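Local coordinates for protein glycinin A3B4 subunit (Glycine max, PDB 2D5F) that is an 11S seed storage globulin that assembles into hexamers and probably serves as a reserve of amino acids and nitrogen for the germinating soybean, at residues G378-H383 with A450-I455; D457-I462 with R479-Q484. All coordinates share one frame; numbering follows the deposited sequence.

Overall arrangement
Both contacts lie in the C-terminal half of this double-cupin chain, on the same side of its centre, with their own centres about 14 Å apart. They follow in series: strand 452-454, the second partner of contact 1, runs directly into helix 455-461, the first partner of contact 2. Side chains also tie the two together, Tyr454 OH lying 2.9 Å from Arg460 NH2 in a probable hydrogen bond. A magnesium ion sits about 3 Å from the nearest side-chain atom of His383 in contact 1, whereas the carbonate ion is held by residues of the first cupin module. Both contacts pack against the same neighbouring subunit, so the route from barrel to helices also follows a subunit interface.

Contact 1 (G378-H383 with A450-I455); sequences GIYSPH and AVSSYI
His383 and Tyr454 share a first torsion, 58° and 59°, with CG lodged between the backbone N and the carbonyl carbon; this turns both rings away from the junction and lets the two CB atoms meet 3.9 Å apart. The backbones press close here: His383 CA lies 3.0 Å from Ser453 O, and His383 and Tyr454 form an antiparallel, non-hydrogen-bonded bridge. Just beyond it, Ile455 N donates to Pro382 O over 2.9 Å in a nearly straight bond (169° at the hydrogen) that meets the oxygen almost head-on. The same oxygen takes a longer CA-H contact from Tyr454, so one carbonyl serves two consecutive residues. Because Tyr454 is the N-cap of helix 455-461, Pro382 receives the first N-H of that helix, at the corner where strand 379-385 bends. In the second cupin barrel this joins the bent strand to the short strand that leads out into the helical extension; strand 429-435 pairs with the bent strand too. At this corner, Pro382 CB touches Ile455 CD1 at 3.9 Å, an apolar contact flanked by Leu205 and Ser216 of a neighbouring subunit. The imidazole of His383 is fixed in rotation by ND1, which donates in the ring plane to Ser381 O at 2.8 Å, while its CE1 sits 3.2 Å above the centre of the Tyr380 ring. At the edge of that phenol, in its plane, a water links Tyr380 OH, 3.0 Å away, to Ser452 OG, which accepts from it.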
ATOM      1  N   GLY B 378      40.896 -11.739  -0.019  1.00 26.47           N
ATOM      2  CA  GLY B 378      39.669 -11.457  -0.744  1.00 25.50           C
ATOM      3  C   GLY B 378      39.267 -10.007  -0.577  1.00 23.46           C
ATOM      4  O   GLY B 378      39.325  -9.459   0.526  1.00 24.33           O
ATOM      5  N   ILE B 379      38.846  -9.381  -1.668  1.00 27.77           N
ATOM      6  CA  ILE B 379      38.461  -7.978  -1.623  1.00 25.02           C
ATOM      7  C   ILE B 379      36.997  -7.681  -1.934  1.00 26.68           C
ATOM      8  O   ILE B 379      36.411  -8.251  -2.856  1.00 23.37           O
ATOM      9  CB  ILE B 379      39.306  -7.145  -2.609  1.00 28.09           C
ATOM     10  CG1 ILE B 379      40.774  -7.132  -2.173  1.00 27.74           C
ATOM     11  CG2 ILE B 379      38.755  -5.725  -2.699  1.00 26.72           C
ATOM     12  CD1 ILE B 379      41.686  -6.402  -3.140  1.00 21.90           C
ATOM     13  N   TYR B 380      36.415  -6.787  -1.140  1.00 29.88           N
ATOM     14  CA  TYR B 380      35.048  -6.324  -1.355  1.00 24.50           C
ATOM     15  C   TYR B 380      35.341  -4.907  -1.863  1.00 22.27           C
ATOM     16  O   TYR B 380      35.538  -3.980  -1.072  1.00 18.65           O
ATOM     17  CB  TYR B 380      34.273  -6.269  -0.036  1.00 24.42           C
ATOM     18  CG  TYR B 380      32.785  -6.008  -0.187  1.00 20.42           C
ATOM     19  CD1 TYR B 380      32.266  -5.414  -1.341  1.00 19.73           C
ATOM     20  CD2 TYR B 380      31.900  -6.313   0.849  1.00 18.87           C
ATOM     21  CE1 TYR B 380      30.902  -5.130  -1.457  1.00 19.85           C
ATOM     22  CE2 TYR B 380      30.550  -6.032   0.748  1.00 17.51           C
ATOM     23  CZ  TYR B 380      30.054  -5.439  -0.407  1.00 27.24           C
ATOM     24  OH  TYR B 380      28.708  -5.157  -0.501  1.00 23.01           O
ATOM     25  N   SER B 381      35.406  -4.760  -3.184  1.00 22.16           N
ATOM     26  CA  SER B 381      35.737  -3.481  -3.811  1.00 24.31           C
ATOM     27  C   SER B 381      34.933  -2.277  -3.324  1.00 25.44           C
ATOM     28  O   SER B 381      33.835  -2.424  -2.786  1.00 22.75           O
ATOM     29  CB  SER B 381      35.631  -3.608  -5.335  1.00 21.21           C
ATOM     30  OG  SER B 381      34.377  -4.122  -5.729  1.00 24.23           O
ATOM     31  N   PRO B 382      35.483  -1.062  -3.504  1.00 24.75           N
ATOM     32  CA  PRO B 382      34.829   0.181  -3.085  1.00 22.78           C
ATOM     33  C   PRO B 382      33.344   0.230  -3.433  1.00 24.45           C
ATOM     34  O   PRO B 382      32.953   0.129  -4.597  1.00 21.27           O
ATOM     35  CB  PRO B 382      35.644   1.252  -3.806  1.00 26.89           C
ATOM     36  CG  PRO B 382      37.023   0.671  -3.763  1.00 23.25           C
ATOM     37  CD  PRO B 382      36.778  -0.772  -4.146  1.00 23.46           C
ATOM     38  N   HIS B 383      32.525   0.384  -2.397  1.00 26.28           N
ATOM     39  CA  HIS B 383      31.079   0.451  -2.540  1.00 17.34           C
ATOM     40  C   HIS B 383      30.537   1.387  -1.469  1.00 19.44           C
ATOM     41  O   HIS B 383      31.260   1.759  -0.543  1.00 24.87           O
ATOM     42  CB  HIS B 383      30.467  -0.945  -2.355  1.00 13.29           C
ATOM     43  CG  HIS B 383      30.784  -1.580  -1.032  1.00 21.53           C
ATOM     44  ND1 HIS B 383      32.018  -2.122  -0.740  1.00 18.06           N
ATOM     45  CD2 HIS B 383      30.023  -1.765   0.075  1.00 21.54           C
ATOM     46  CE1 HIS B 383      32.002  -2.617   0.486  1.00 19.18           C
ATOM     47  NE2 HIS B 383      30.804  -2.413   1.003  1.00 16.75           N
ATOM     48  N   ALA B 450      17.986  -1.742   2.551  1.00 16.90           N
ATOM     49  CA  ALA B 450      19.170  -0.956   2.246  1.00 15.82           C
ATOM     50  C   ALA B 450      19.775  -1.401   0.919  1.00 21.13           C
ATOM     51  O   ALA B 450      19.888  -2.593   0.645  1.00 26.83           O
ATOM     52  CB  ALA B 450      20.186  -1.104   3.370  1.00 20.06           C
ATOM     53  N   VAL B 451      20.150  -0.441   0.084  1.00 16.41           N
ATOM     54  CA  VAL B 451      20.732  -0.775  -1.206  1.00 24.79           C
ATOM     55  C   VAL B 451      22.113  -0.167  -1.319  1.00 21.87           C
ATOM     56  O   VAL B 451      22.340   0.962  -0.903  1.00 18.47           O
ATOM     57  CB  VAL B 451      19.853  -0.265  -2.383  1.00 24.13           C
ATOM     58  CG1 VAL B 451      18.461  -0.851  -2.280  1.00 35.05           C
ATOM     59  CG2 VAL B 451      19.774   1.239  -2.370  1.00 34.25           C
ATOM     60  N   SER B 452      23.038  -0.932  -1.877  1.00 19.40           N
ATOM     61  CA  SER B 452      24.394  -0.450  -2.047  1.00 20.03           C
ATOM     62  C   SER B 452      24.776  -0.466  -3.518  1.00 16.17           C
ATOM     63  O   SER B 452      24.078  -1.024  -4.364  1.00 17.23           O
ATOM     64  CB  SER B 452      25.370  -1.328  -1.262  1.00 21.37           C
ATOM     65  OG  SER B 452      25.462  -2.608  -1.858  1.00 28.13           O
ATOM     66  N   SER B 453      25.898   0.161  -3.820  1.00 21.59           N
ATOM     67  CA  SER B 453      26.390   0.201  -5.180  1.00 21.50           C
ATOM     68  C   SER B 453      27.901   0.051  -5.104  1.00 18.99           C
ATOM     69  O   SER B 453      28.523   0.576  -4.184  1.00 18.99           O
ATOM     70  CB  SER B 453      26.027   1.538  -5.832  1.00 21.27           C
ATOM     71  OG  SER B 453      26.586   1.637  -7.131  1.00 27.73           O
ATOM     72  N   TYR B 454      28.488  -0.698  -6.032  1.00 18.54           N
ATOM     73  CA  TYR B 454      29.940  -0.837  -6.039  1.00 20.77           C
ATOM     74  C   TYR B 454      30.470  -0.114  -7.283  1.00 17.94           C
ATOM     75  O   TYR B 454      29.852  -0.147  -8.350  1.00 19.04           O
ATOM     76  CB  TYR B 454      30.368  -2.311  -5.970  1.00 16.50           C
ATOM     77  CG  TYR B 454      29.888  -3.236  -7.070  1.00 25.68           C
ATOM     78  CD1 TYR B 454      30.793  -3.776  -7.992  1.00 22.64           C
ATOM     79  CD2 TYR B 454      28.556  -3.640  -7.143  1.00 22.48           C
ATOM     80  CE1 TYR B 454      30.388  -4.700  -8.949  1.00 20.49           C
ATOM     81  CE2 TYR B 454      28.135  -4.566  -8.101  1.00 18.77           C
ATOM     82  CZ  TYR B 454      29.057  -5.093  -8.999  1.00 25.91           C
ATOM     83  OH  TYR B 454      28.649  -6.013  -9.941  1.00 23.76           O
ATOM     84  N   ILE B 455      31.595   0.575  -7.132  1.00 18.08           N
ATOM     85  CA  ILE B 455      32.135   1.362  -8.227  1.00 17.44           C
ATOM     86  C   ILE B 455      32.429   0.621  -9.530  1.00 16.62           C
ATOM     87  O   ILE B 455      32.264   1.193 -10.603  1.00 21.83           O
ATOM     88  CB  ILE B 455      33.355   2.173  -7.741  1.00 18.69           C
ATOM     89  CG1 ILE B 455      32.876   3.146  -6.653  1.00 17.70           C
ATOM     90  CG2 ILE B 455      33.997   2.941  -8.906  1.00 21.03           C
ATOM     91  CD1 ILE B 455      33.944   4.010  -6.012  1.00 24.63           C
TER
HETATM   92  O   HOH W   1      28.048  -3.516  -2.920  1.00 37.16           O

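Contact 2 (D457-I462 with R479-Q484); sequences DVFRAI and RQLKYQ
Lys482 reaches across from helix 479-483 to the C-terminal end of helix 457-461. Its CB lies 3.9 Å above the centre of the Tyr483 ring, on its own helix. CG then passes 3.7 Å from Phe459 O, and CD keeps alongside the same carbonyl. A bend at the third torsion (66°) swings CE to within 3.3 Å of Phe459 O and directs the ammonium group past it. NZ ends on Ile462 O at 2.7 Å, a short hydrogen bond that approaches tilted from the carbonyl plane, at the residue where the helix has just ended. A neighbouring subunit completes the grip on this buried charge, with Asp109 forming a salt bridge and the carbonyl of Ser110 a hydrogen bond. Were Lys482 cut back to an alanine, the Ile462 carbonyl would probably lose this donor and Asp109 of the neighbouring subunit this countercharge. The Lys482 carbonyl lies against the aliphatic part of Arg460, with CG 3.6 Å from Lys482 O. The Arg460 guanidinium folds back instead, pairing through NH2 with Asp457 OD1 at 3.0 Å as well as with Tyr454. One residue earlier than Lys482 on the same helix, Leu481 lays CD1 over one face of the Phe459 ring, 4.3 Å from its centroid and 21° off the normal, a CH-pi contact displaced toward the rim. The axes of segments 457-461 and 479-483 pass 8.7 Å apart, their N-to-C directions 116° from each other. Such a helical extension, following the cupin barrel and packed on the next subunit, is characteristic of the bicupin seed storage globulins.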
ATOM      1  N   ASP B 457      30.684  -1.635 -10.926  1.00 25.91           N
ATOM      2  CA  ASP B 457      29.402  -1.648 -11.615  1.00 21.06           C
ATOM      3  C   ASP B 457      29.040  -0.257 -12.132  1.00 22.55           C
ATOM      4  O   ASP B 457      28.364  -0.120 -13.153  1.00 24.82           O
ATOM      5  CB  ASP B 457      28.317  -2.164 -10.666  1.00 25.54           C
ATOM      6  CG  ASP B 457      26.943  -2.194 -11.307  1.00 22.84           C
ATOM      7  OD1 ASP B 457      26.739  -2.965 -12.270  1.00 27.20           O
ATOM      8  OD2 ASP B 457      26.066  -1.438 -10.847  1.00 27.84           O
ATOM      9  N   VAL B 458      29.489   0.773 -11.424  1.00 25.06           N
ATOM     10  CA  VAL B 458      29.214   2.147 -11.831  1.00 23.29           C
ATOM     11  C   VAL B 458      29.934   2.447 -13.143  1.00 27.75           C
ATOM     12  O   VAL B 458      29.364   3.061 -14.044  1.00 22.25           O
ATOM     13  CB  VAL B 458      29.673   3.163 -10.754  1.00 22.82           C
ATOM     14  CG1 VAL B 458      29.491   4.579 -11.267  1.00 23.11           C
ATOM     15  CG2 VAL B 458      28.865   2.967  -9.475  1.00 18.97           C
ATOM     16  N   PHE B 459      31.187   2.010 -13.253  1.00 21.57           N
ATOM     17  CA  PHE B 459      31.951   2.232 -14.482  1.00 28.32           C
ATOM     18  C   PHE B 459      31.201   1.629 -15.672  1.00 26.34           C
ATOM     19  O   PHE B 459      31.138   2.225 -16.746  1.00 25.01           O
ATOM     20  CB  PHE B 459      33.340   1.582 -14.388  1.00 27.46           C
ATOM     21  CG  PHE B 459      34.276   2.258 -13.422  1.00 23.19           C
ATOM     22  CD1 PHE B 459      35.262   1.522 -12.768  1.00 26.73           C
ATOM     23  CD2 PHE B 459      34.182   3.621 -13.169  1.00 22.32           C
ATOM     24  CE1 PHE B 459      36.139   2.134 -11.873  1.00 21.35           C
ATOM     25  CE2 PHE B 459      35.058   4.246 -12.274  1.00 27.68           C
ATOM     26  CZ  PHE B 459      36.035   3.500 -11.626  1.00 23.74           C
ATOM     27  N   ARG B 460      30.621   0.451 -15.468  1.00 23.10           N
ATOM     28  CA  ARG B 460      29.896  -0.226 -16.537  1.00 22.72           C
ATOM     29  C   ARG B 460      28.658   0.534 -17.004  1.00 21.83           C
ATOM     30  O   ARG B 460      28.262   0.430 -18.167  1.00 22.02           O
ATOM     31  CB  ARG B 460      29.496  -1.638 -16.098  1.00 24.02           C
ATOM     32  CG  ARG B 460      30.675  -2.544 -15.765  1.00 28.44           C
ATOM     33  CD  ARG B 460      30.291  -4.010 -15.839  1.00 31.05           C
ATOM     34  NE  ARG B 460      29.366  -4.412 -14.785  1.00 34.74           N
ATOM     35  CZ  ARG B 460      29.735  -4.751 -13.551  1.00 38.49           C
ATOM     36  NH1 ARG B 460      31.018  -4.739 -13.202  1.00 29.34           N
ATOM     37  NH2 ARG B 460      28.818  -5.119 -12.668  1.00 32.31           N
ATOM     38  N   ALA B 461      28.062   1.308 -16.102  1.00 21.28           N
ATOM     39  CA  ALA B 461      26.854   2.062 -16.421  1.00 17.21           C
ATOM     40  C   ALA B 461      27.108   3.398 -17.114  1.00 18.28           C
ATOM     41  O   ALA B 461      26.210   3.952 -17.752  1.00 19.91           O
ATOM     42  CB  ALA B 461      26.040   2.287 -15.140  1.00 23.81           C
ATOM     43  N   ILE B 462      28.329   3.907 -16.996  1.00 18.38           N
ATOM     44  CA  ILE B 462      28.701   5.196 -17.573  1.00 17.39           C
ATOM     45  C   ILE B 462      29.316   5.061 -18.965  1.00 23.33           C
ATOM     46  O   ILE B 462      30.134   4.173 -19.210  1.00 22.24           O
ATOM     47  CB  ILE B 462      29.688   5.915 -16.638  1.00 25.32           C
ATOM     48  CG1 ILE B 462      29.023   6.129 -15.277  1.00 22.29           C
ATOM     49  CG2 ILE B 462      30.139   7.239 -17.248  1.00 22.81           C
ATOM     50  CD1 ILE B 462      29.949   6.652 -14.198  1.00 27.36           C
ATOM     51  N   ARG B 479      38.070   0.686 -21.700  1.00 35.15           N
ATOM     52  CA  ARG B 479      37.547  -0.610 -22.100  1.00 39.39           C
ATOM     53  C   ARG B 479      37.941  -1.713 -21.125  1.00 38.17           C
ATOM     54  O   ARG B 479      37.126  -2.569 -20.783  1.00 37.61           O
ATOM     55  CB  ARG B 479      38.046  -0.950 -23.506  1.00 45.13           C
ATOM     56  CG  ARG B 479      38.038  -2.426 -23.845  1.00 53.67           C
ATOM     57  CD  ARG B 479      38.180  -2.611 -25.336  1.00 60.47           C
ATOM     58  NE  ARG B 479      36.961  -2.190 -26.015  1.00 58.37           N
ATOM     59  CZ  ARG B 479      35.861  -2.930 -26.080  1.00 57.22           C
ATOM     60  NH1 ARG B 479      35.834  -4.132 -25.516  1.00 60.38           N
ATOM     61  NH2 ARG B 479      34.784  -2.462 -26.690  1.00 68.66           N
ATOM     62  N   GLN B 480      39.191  -1.688 -20.677  1.00 40.52           N
ATOM     63  CA  GLN B 480      39.681  -2.697 -19.748  1.00 43.43           C
ATOM     64  C   GLN B 480      38.995  -2.562 -18.386  1.00 40.93           C
ATOM     65  O   GLN B 480      38.785  -3.553 -17.690  1.00 44.11           O
ATOM     66  CB  GLN B 480      41.206  -2.579 -19.604  1.00 45.79           C
ATOM     67  CG  GLN B 480      41.676  -1.924 -18.316  1.00 50.27           C
ATOM     68  CD  GLN B 480      42.265  -2.928 -17.350  1.00 52.94           C
ATOM     69  OE1 GLN B 480      41.721  -4.014 -17.159  1.00 48.90           O
ATOM     70  NE2 GLN B 480      43.383  -2.570 -16.732  1.00 60.78           N
ATOM     71  N   LEU B 481      38.649  -1.333 -18.011  1.00 45.01           N
ATOM     72  CA  LEU B 481      37.974  -1.083 -16.740  1.00 42.93           C
ATOM     73  C   LEU B 481      36.541  -1.590 -16.770  1.00 43.08           C
ATOM     74  O   LEU B 481      36.072  -2.209 -15.815  1.00 43.66           O
ATOM     75  CB  LEU B 481      37.945   0.412 -16.421  1.00 42.58           C
ATOM     76  CG  LEU B 481      38.950   0.991 -15.426  1.00 45.37           C
ATOM     77  CD1 LEU B 481      38.522   2.417 -15.095  1.00 38.53           C
ATOM     78  CD2 LEU B 481      38.997   0.145 -14.152  1.00 35.90           C
ATOM     79  N   LYS B 482      35.852  -1.326 -17.876  1.00 42.69           N
ATOM     80  CA  LYS B 482      34.460  -1.728 -18.031  1.00 40.91           C
ATOM     81  C   LYS B 482      34.224  -3.185 -18.378  1.00 42.53           C
ATOM     82  O   LYS B 482      33.185  -3.742 -18.019  1.00 51.32           O
ATOM     83  CB  LYS B 482      33.774  -0.867 -19.099  1.00 36.08           C
ATOM     84  CG  LYS B 482      33.779   0.618 -18.806  1.00 36.34           C
ATOM     85  CD  LYS B 482      32.965   1.391 -19.831  1.00 31.74           C
ATOM     86  CE  LYS B 482      31.486   1.041 -19.754  1.00 35.56           C
ATOM     87  NZ  LYS B 482      30.672   1.936 -20.621  1.00 30.20           N
ATOM     88  N   TYR B 483      35.172  -3.821 -19.058  1.00 43.35           N
ATOM     89  CA  TYR B 483      34.953  -5.203 -19.469  1.00 42.14           C
ATOM     90  C   TYR B 483      35.899  -6.294 -18.978  1.00 41.65           C
ATOM     91  O   TYR B 483      35.540  -7.469 -18.992  1.00 50.07           O
ATOM     92  CB  TYR B 483      34.877  -5.247 -20.994  1.00 44.69           C
ATOM     93  CG  TYR B 483      33.887  -4.256 -21.569  1.00 51.65           C
ATOM     94  CD1 TYR B 483      32.521  -4.373 -21.305  1.00 50.55           C
ATOM     95  CD2 TYR B 483      34.315  -3.197 -22.372  1.00 48.55           C
ATOM     96  CE1 TYR B 483      31.606  -3.463 -21.826  1.00 48.48           C
ATOM     97  CE2 TYR B 483      33.406  -2.279 -22.896  1.00 52.58           C
ATOM     98  CZ  TYR B 483      32.054  -2.421 -22.619  1.00 53.10           C
ATOM     99  OH  TYR B 483      31.150  -1.519 -23.132  1.00 56.67           O
ATOM    100  N   GLN B 484      37.098  -5.935 -18.540  1.00 47.30           N
ATOM    101  CA  GLN B 484      38.033  -6.959 -18.086  1.00 57.38           C
ATOM    102  C   GLN B 484      37.975  -7.261 -16.593  1.00 59.04           C
ATOM    103  O   GLN B 484      37.703  -6.383 -15.772  1.00 60.52           O
ATOM    104  CB  GLN B 484      39.466  -6.581 -18.489  1.00 60.76           C
ATOM    105  CG  GLN B 484      39.675  -6.516 -20.001  1.00 65.15           C
ATOM    106  CD  GLN B 484      41.130  -6.316 -20.402  1.00 74.36           C
ATOM    107  OE1 GLN B 484      41.447  -6.203 -21.591  1.00 74.49           O
ATOM    108  NE2 GLN B 484      42.022  -6.274 -19.413  1.00 72.64           N
TER